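Local structure of prephenate dehydrogenase (Aquifex aeolicus, 2G5C) at residues 14-19 with 131-136; 186-190 with 244-248. The protein probably catalyses the NAD-dependent oxidative decarboxylation of prephenate to 4-hydroxyphenylpyruvate, a step of tyrosine biosynthesis. All coordinates share one frame; numbering follows the deposited sequence.

Interaction 1 (14-19 with 131-136); sequences GSFAKS and SLDNLY
S15 OG is gripped by two groups: it takes the backbone N-H of L132, the N 3.0 Å away and the bond fairly straight, 158° at the hydrogen, and also pairs with F11 O one turn back in helix 11-22. The hydroxyl lies beside its own backbone N and anti to the carbonyl carbon (chi1 -66°), a setting that brings it up to the loop 131-136. L135 adds CD2 against S15 OG at 3.5 Å. S131 lays its CB on the helix backbone, 3.4 Å from G14 C, while its OG bonds to V128 O within the loop. K18 stretches alongside S131; its bend at chi3 (66°) turns the ammonium to the S131 carbonyl, a weak bond of 3.3 Å from NZ to O. Nearer the backbone, K18 CB touches D133 CB at 3.7 Å. S15 O is held twice by S19, whose backbone N and OG reach it from opposite faces of the carbonyl plane, the OG at 2.7 Å. That S19 hydroxyl also meets the edge of the Y136 ring, 3.5 Å from CD2. The Y136 ring turns this edge to the helix, with OH 3.7 Å from F16 CB; the same OH bonds to the Q95 side chain, and W161 meets both F16 and Y136 edge-to-face. A leucine in place of Y136 would probably leave the Q95 amide without this partner and open a gap between F16, S19 and W161. Helix 11-22 begins in the glycine-rich turn of the Rossmann domain, and L135 also packs on F11 and M12, which contact NAD. Mostly uncharged hydrogen bonds, with side chains touching helix backbone and ring edge, thus fasten the loop to the helix next to the dinucleotide site.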
# COMPACT_ATOMS: atom_id res chain seq x y z
N GLY A 14 -5.22 -24.23 11.40
CA GLY A 14 -5.81 -25.11 10.40
C GLY A 14 -4.93 -25.30 9.18
O GLY A 14 -4.89 -26.39 8.61
N SER A 15 -4.22 -24.25 8.77
CA SER A 15 -3.35 -24.34 7.59
C SER A 15 -2.16 -25.26 7.84
O SER A 15 -1.77 -26.03 6.97
CB SER A 15 -2.85 -22.95 7.17
OG SER A 15 -3.92 -22.14 6.71
N PHE A 16 -1.58 -25.16 9.03
CA PHE A 16 -0.44 -26.00 9.38
C PHE A 16 -0.88 -27.46 9.37
O PHE A 16 -0.18 -28.33 8.85
CB PHE A 16 0.10 -25.66 10.76
CG PHE A 16 1.25 -26.52 11.20
CD1 PHE A 16 2.50 -26.39 10.60
CD2 PHE A 16 1.08 -27.48 12.19
CE1 PHE A 16 3.57 -27.20 10.99
CE2 PHE A 16 2.13 -28.30 12.59
CZ PHE A 16 3.38 -28.16 11.99
N ALA A 17 -2.05 -27.71 9.94
CA ALA A 17 -2.61 -29.06 10.01
C ALA A 17 -2.80 -29.66 8.63
O ALA A 17 -2.41 -30.80 8.37
CB ALA A 17 -3.95 -29.03 10.76
N LYS A 18 -3.41 -28.89 7.73
CA LYS A 18 -3.65 -29.36 6.38
C LYS A 18 -2.33 -29.52 5.63
O LYS A 18 -2.15 -30.47 4.87
CB LYS A 18 -4.57 -28.39 5.64
CG LYS A 18 -5.91 -28.17 6.33
CD LYS A 18 -6.81 -27.23 5.55
CE LYS A 18 -7.23 -27.83 4.22
NZ LYS A 18 -8.15 -26.92 3.48
N SER A 19 -1.42 -28.58 5.85
CA SER A 19 -0.13 -28.64 5.19
C SER A 19 0.60 -29.88 5.66
O SER A 19 1.40 -30.46 4.93
CB SER A 19 0.70 -27.39 5.51
OG SER A 19 0.09 -26.22 4.98
N SER A 131 -8.43 -21.86 6.03
CA SER A 131 -7.11 -22.48 6.04
C SER A 131 -6.80 -23.18 4.73
O SER A 131 -7.70 -23.69 4.06
CB SER A 131 -7.00 -23.48 7.20
OG SER A 131 -7.99 -24.49 7.11
N LEU A 132 -5.53 -23.20 4.35
CA LEU A 132 -5.09 -23.84 3.11
C LEU A 132 -3.96 -24.83 3.36
O LEU A 132 -3.23 -24.70 4.34
CB LEU A 132 -4.63 -22.78 2.11
CG LEU A 132 -5.68 -21.74 1.70
CD1 LEU A 132 -5.04 -20.69 0.81
CD2 LEU A 132 -6.83 -22.43 0.97
N ASP A 133 -3.80 -25.79 2.46
CA ASP A 133 -2.76 -26.80 2.61
C ASP A 133 -1.49 -26.48 1.82
O ASP A 133 -0.73 -27.38 1.48
CB ASP A 133 -3.29 -28.17 2.19
CG ASP A 133 -3.65 -28.23 0.71
OD1 ASP A 133 -2.78 -27.95 -0.13
OD2 ASP A 133 -4.82 -28.55 0.39
N ASN A 134 -1.27 -25.20 1.54
CA ASN A 134 -0.08 -24.79 0.79
C ASN A 134 0.36 -23.41 1.23
O ASN A 134 1.29 -22.84 0.66
CB ASN A 134 -0.39 -24.75 -0.71
CG ASN A 134 -1.42 -23.69 -1.05
OD1 ASN A 134 -2.57 -23.76 -0.61
ND2 ASN A 134 -1.01 -22.70 -1.83
N LEU A 135 -0.31 -22.89 2.25
CA LEU A 135 -0.01 -21.57 2.78
C LEU A 135 1.47 -21.27 2.99
O LEU A 135 1.90 -20.12 2.88
CB LEU A 135 -0.76 -21.37 4.10
CG LEU A 135 -0.60 -19.98 4.73
CD1 LEU A 135 -1.28 -18.93 3.86
CD2 LEU A 135 -1.20 -19.98 6.13
N TYR A 136 2.26 -22.29 3.29
CA TYR A 136 3.68 -22.10 3.55
C TYR A 136 4.61 -22.40 2.37
O TYR A 136 5.79 -22.06 2.41
CB TYR A 136 4.08 -22.96 4.75
CG TYR A 136 3.15 -22.81 5.93
CD1 TYR A 136 3.17 -21.66 6.72
CD2 TYR A 136 2.23 -23.81 6.25
CE1 TYR A 136 2.30 -21.50 7.80
CE2 TYR A 136 1.35 -23.66 7.32
CZ TYR A 136 1.39 -22.51 8.09
OH TYR A 136 0.54 -22.36 9.16

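Interaction 2 (186-190 with 244-248); sequences LPHAV and AIEGF
L186 is the main bump of this contact, pushing its forked end from helix 173-201 into a hollow on helix 238-260 formed by A244, I245 and F248. With CG anti to the backbone N (chi1 166°), the leucine reaches across to the other helix, and both methyls press on F248 CB, CD1 at 3.7 Å. CD2 also rests on the A244 carbonyl, 3.7 Å from its O, and CD1 lies 4.2 Å from I245 CG1 on the hollow's far wall. At the root of the leucine, L186 CB meets A244 CB at 3.9 Å; the small alanine lets the backbones draw close here, their CA atoms 6.0 Å apart.

One turn on, V190 sets CG2 squarely over a face of the F248 ring, a CH-pi contact 4.0 Å from the centroid and 13° off the ring normal. The methyl is a second bump, set on a flat ring, and the two side chains cross at about a right angle. On the other flank I245 extends CD1 to the small A189, a looser touch. No hydrogen bond crosses between the segments, whose axes come within 10.2 Å at a signed angle of -69°.

The second subunit closes over the same cluster: its L194 packs on L186, its V190 on V190, and its T197 on F248. The steep crossing lies in the all-helical dimerization domain of this prephenate dehydrogenase, and its contacts with the partner subunit are consistent with a place in the dimer core.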
# COMPACT_ATOMS: atom_id res chain seq x y z
N LEU A 186 5.30 -0.94 11.49
CA LEU A 186 5.29 0.48 11.13
C LEU A 186 4.35 0.74 9.95
O LEU A 186 3.52 1.65 10.01
CB LEU A 186 6.71 0.95 10.79
CG LEU A 186 6.84 2.30 10.09
CD1 LEU A 186 6.29 3.42 10.97
CD2 LEU A 186 8.31 2.54 9.74
N PRO A 187 4.47 -0.04 8.87
CA PRO A 187 3.60 0.14 7.70
C PRO A 187 2.13 0.05 8.08
O PRO A 187 1.29 0.79 7.55
CB PRO A 187 4.03 -0.99 6.77
CG PRO A 187 5.48 -1.12 7.06
CD PRO A 187 5.53 -1.02 8.57
N HIS A 188 1.80 -0.85 9.00
CA HIS A 188 0.41 -0.99 9.43
C HIS A 188 0.01 0.21 10.27
O HIS A 188 -1.07 0.78 10.08
CB HIS A 188 0.20 -2.30 10.20
CG HIS A 188 0.03 -3.50 9.31
ND1 HIS A 188 1.08 -4.08 8.62
CD2 HIS A 188 -1.08 -4.19 8.96
CE1 HIS A 188 0.62 -5.07 7.88
NE2 HIS A 188 -0.69 -5.17 8.07
N ALA A 189 0.87 0.62 11.20
CA ALA A 189 0.59 1.78 12.04
C ALA A 189 0.33 3.00 11.16
O ALA A 189 -0.57 3.80 11.42
CB ALA A 189 1.76 2.05 12.96
N VAL A 190 1.13 3.13 10.10
CA VAL A 190 0.98 4.24 9.17
C VAL A 190 -0.38 4.22 8.47
O VAL A 190 -1.02 5.26 8.33
CB VAL A 190 2.12 4.20 8.11
CG1 VAL A 190 1.74 5.01 6.89
CG2 VAL A 190 3.40 4.76 8.73
N ALA A 244 10.39 2.70 15.44
CA ALA A 244 10.07 2.68 14.01
C ALA A 244 9.27 3.91 13.61
O ALA A 244 9.56 4.55 12.60
CB ALA A 244 9.31 1.41 13.66
N ILE A 245 8.25 4.26 14.40
CA ILE A 245 7.44 5.43 14.13
C ILE A 245 8.29 6.70 14.20
O ILE A 245 8.12 7.60 13.39
CB ILE A 245 6.26 5.56 15.13
CG1 ILE A 245 5.24 4.45 14.87
CG2 ILE A 245 5.61 6.94 14.99
CD1 ILE A 245 4.06 4.47 15.84
N GLU A 246 9.20 6.75 15.16
CA GLU A 246 10.07 7.92 15.31
C GLU A 246 11.04 7.98 14.13
O GLU A 246 11.35 9.06 13.63
CB GLU A 246 10.85 7.84 16.63
CG GLU A 246 9.97 7.87 17.87
CD GLU A 246 9.21 9.18 18.03
OE1 GLU A 246 8.59 9.64 17.05
OE2 GLU A 246 9.22 9.75 19.14
N GLY A 247 11.50 6.82 13.69
CA GLY A 247 12.41 6.77 12.56
C GLY A 247 11.68 7.26 11.32
O GLY A 247 12.21 8.05 10.53
N PHE A 248 10.44 6.80 11.17
CA PHE A 248 9.60 7.18 10.04
C PHE A 248 9.31 8.68 10.03
O PHE A 248 9.37 9.32 8.98
CB PHE A 248 8.27 6.40 10.10
CG PHE A 248 7.22 6.92 9.15
CD1 PHE A 248 7.33 6.68 7.78
CD2 PHE A 248 6.17 7.70 9.61
CE1 PHE A 248 6.39 7.21 6.88
CE2 PHE A 248 5.22 8.23 8.73
CZ PHE A 248 5.33 7.99 7.36

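Interactions 1 and 2 are both largely buried but share no helix or strand; their centres lie 31 Å apart on opposite sides of the chain's centre. The first belongs to the nucleotide-binding domain and joins a helix to a loop beside the cofactor, so hydroxyls, backbone amides and a lysine do much of the work, and some of its touching residues are exposed. The second joins two helices of the dimerization domain, away from the annotated sites, through apolar side chains with no hydrogen bond between the segments. Segments 14-19 and 131-136 touch no other chain of the assembly, whereas 186-190 and 244-248 also pack against the second subunit.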